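Local coordinates for protein prophage lambdalm01, antigen B (Listeria monocytogenes, PDB 4ACV) that probably acts as a phage tail terminator, its six subunits likely forming a ring that would cap the end of a prophage-derived tail tube, at residues 39-44 with 59-64. Numbering follows the deposited sequence.
Sequences MIEMID and RFAIHH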
loop_
_atom_site.group_PDB
_atom_site.type_symbol
_atom_site.label_atom_id
_atom_site.label_comp_id
_atom_site.label_asym_id
_atom_site.label_seq_id
_atom_site.Cartn_x
_atom_site.Cartn_y
_atom_site.Cartn_z
ATOM N N MET B 39 -5.886 -24.425 10.587
ATOM C CA MET B 39 -5.257 -24.358 9.278
ATOM C C MET B 39 -3.992 -23.546 9.357
ATOM O O MET B 39 -3.913 -22.580 10.107
ATOM C CB MET B 39 -6.196 -23.676 8.271
ATOM C CG MET B 39 -7.384 -24.504 7.847
ATOM S SD MET B 39 -8.557 -23.542 6.869
ATOM C CE MET B 39 -8.553 -22.000 7.787
ATOM N N ILE B 40 -3.006 -23.927 8.555
ATOM C CA ILE B 40 -1.808 -23.110 8.372
ATOM C C ILE B 40 -1.894 -22.401 7.037
ATOM O O ILE B 40 -2.083 -23.032 6.001
ATOM C CB ILE B 40 -0.514 -23.948 8.403
ATOM C CG1 ILE B 40 -0.588 -24.988 9.521
ATOM C CG2 ILE B 40 0.693 -23.039 8.578
ATOM C CD1 ILE B 40 0.586 -25.942 9.570
ATOM N N GLU B 41 -1.773 -21.082 7.065
ATOM C CA GLU B 41 -1.753 -20.311 5.835
ATOM C C GLU B 41 -0.336 -19.822 5.541
ATOM O O GLU B 41 0.198 -18.979 6.259
ATOM C CB GLU B 41 -2.694 -19.122 5.934
ATOM C CG GLU B 41 -2.789 -18.331 4.650
ATOM C CD GLU B 41 -3.299 -16.920 4.872
ATOM O OE1 GLU B 41 -3.385 -16.483 6.038
ATOM O OE2 GLU B 41 -3.607 -16.245 3.879
ATOM N N MET B 42 0.268 -20.353 4.485
ATOM C CA MET B 42 1.569 -19.877 4.044
ATOM C C MET B 42 1.394 -18.506 3.412
ATOM O O MET B 42 0.404 -18.243 2.743
ATOM C CB MET B 42 2.197 -20.866 3.053
ATOM C CG MET B 42 3.626 -20.545 2.613
ATOM S SD MET B 42 4.946 -20.673 3.880
ATOM C CE MET B 42 4.447 -22.115 4.764
ATOM N N ILE B 43 2.345 -17.618 3.645
ATOM C CA ILE B 43 2.228 -16.250 3.150
ATOM C C ILE B 43 3.343 -15.897 2.156
ATOM O O ILE B 43 3.072 -15.625 0.994
ATOM C CB ILE B 43 2.207 -15.252 4.317
ATOM C CG1 ILE B 43 1.007 -15.547 5.233
ATOM C CG2 ILE B 43 2.189 -13.822 3.799
ATOM C CD1 ILE B 43 1.194 -15.031 6.652
ATOM N N ASP B 44 4.594 -15.915 2.607
ATOM C CA ASP B 44 5.693 -15.524 1.737
ATOM C C ASP B 44 7.046 -16.075 2.186
ATOM O O ASP B 44 7.130 -16.775 3.183
ATOM C CB ASP B 44 5.726 -13.993 1.533
ATOM C CG ASP B 44 6.057 -13.211 2.815
ATOM O OD1 ASP B 44 6.500 -13.815 3.814
ATOM O OD2 ASP B 44 5.881 -11.973 2.816
ATOM N N ARG B 59 7.233 -16.920 6.137
ATOM C CA ARG B 59 6.119 -16.416 6.922
ATOM C C ARG B 59 4.843 -17.216 6.672
ATOM O O ARG B 59 4.492 -17.541 5.539
ATOM C CB ARG B 59 5.899 -14.931 6.662
ATOM C CG ARG B 59 7.068 -14.079 7.122
ATOM C CD ARG B 59 6.910 -12.582 6.820
ATOM N NE ARG B 59 8.243 -11.994 6.709
ATOM C CZ ARG B 59 8.860 -11.719 5.559
ATOM N NH1 ARG B 59 8.246 -11.921 4.396
ATOM N NH2 ARG B 59 10.087 -11.213 5.573
ATOM N N PHE B 60 4.153 -17.543 7.750
ATOM C CA PHE B 60 2.895 -18.254 7.634
ATOM C C PHE B 60 2.054 -17.886 8.842
ATOM O O PHE B 60 2.554 -17.307 9.814
ATOM C CB PHE B 60 3.139 -19.767 7.553
ATOM C CG PHE B 60 3.862 -20.319 8.743
ATOM C CD1 PHE B 60 3.164 -20.636 9.908
ATOM C CD2 PHE B 60 5.237 -20.505 8.713
ATOM C CE1 PHE B 60 3.821 -21.140 11.021
ATOM C CE2 PHE B 60 5.906 -21.010 9.823
ATOM C CZ PHE B 60 5.191 -21.333 10.981
ATOM N N ALA B 61 0.773 -18.214 8.781
ATOM C CA ALA B 61 -0.136 -17.897 9.873
ATOM C C ALA B 61 -0.917 -19.132 10.281
ATOM O O ALA B 61 -1.268 -19.966 9.441
ATOM C CB ALA B 61 -1.097 -16.772 9.460
ATOM N N ILE B 62 -1.186 -19.257 11.571
ATOM C CA ILE B 62 -2.069 -20.310 12.039
ATOM C C ILE B 62 -3.464 -19.749 12.248
ATOM O O ILE B 62 -3.638 -18.788 12.997
ATOM C CB ILE B 62 -1.582 -20.927 13.350
ATOM C CG1 ILE B 62 -0.177 -21.495 13.169
ATOM C CG2 ILE B 62 -2.555 -22.007 13.811
ATOM C CD1 ILE B 62 -0.103 -22.606 12.137
ATOM N N HIS B 63 -4.443 -20.346 11.566
ATOM C CA HIS B 63 -5.845 -19.976 11.710
ATOM C C HIS B 63 -6.575 -20.980 12.581
ATOM O O HIS B 63 -6.749 -22.126 12.190
ATOM C CB HIS B 63 -6.526 -19.895 10.347
ATOM C CG HIS B 63 -6.001 -18.798 9.481
ATOM N ND1 HIS B 63 -6.516 -17.521 9.505
ATOM C CD2 HIS B 63 -4.996 -18.781 8.570
ATOM C CE1 HIS B 63 -5.861 -16.769 8.640
ATOM N NE2 HIS B 63 -4.935 -17.512 8.061
ATOM N N HIS B 64 -6.998 -20.539 13.759
ATOM C CA HIS B 64 -7.692 -21.396 14.720
ATOM C C HIS B 64 -9.149 -20.942 14.893
ATOM O O HIS B 64 -9.420 -19.944 15.566
ATOM C CB HIS B 64 -6.945 -21.370 16.062
ATOM C CG HIS B 64 -7.371 -22.432 17.029
ATOM N ND1 HIS B 64 -7.446 -23.767 16.688
ATOM C CD2 HIS B 64 -7.712 -22.362 18.339
ATOM C CE1 HIS B 64 -7.828 -24.470 17.741
ATOM N NE2 HIS B 64 -7.993 -23.641 18.757
#
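A classic beta bulge interrupts the antiparallel hairpin in which residues 39-44 of strand 37-48 run beside residues 59-64 of strand 55-66, where Ile43 and Asp44 both face Arg59. The carbonyl of Arg59 takes Ile43 N at 2.9 Å and, weakly, Asp44 N at 3.4 Å, while Arg59 N returns an almost straight bond to Asp44 O (179°). Before the bulge the ladder is regular: Met39 pairs with His63 and Glu41 with Ala61 through two backbone bonds each, alternating with the non-hydrogen-bonded pairs Ile40–Ile62 and Met42–Phe60.

Met39, Glu41, Ala61, His63, Asp44 and Arg59 share one face, and its polar members pair up. His63 NE2 donates to Glu41 OE1 at 2.7 Å, in the plane of the imidazole but from above that of the carboxylate; an extended glutamate chain, with CG anti to the backbone N (chi1 -176°), carries OE1 diagonally across to the ring. His63 ND1 bonds His112. Asp44 OD1 meets Arg59 NH1 at 2.6 Å in a salt bridge whose hydrogen bond is weak and bent, the two planes turned 77° apart; Arg59 NE also pairs with Glu118.

The other face is apolar. Ile62 CD1 packs on Ile40 CG1 at 3.6 Å and Ile40 CG2 touches Phe60 CD1; helix 6-19 packs on Ile40, helix 71-82 on Ile62. Asp44 also joins a strand of a neighbouring subunit, extending a bulged beta hairpin into an intersubunit sheet.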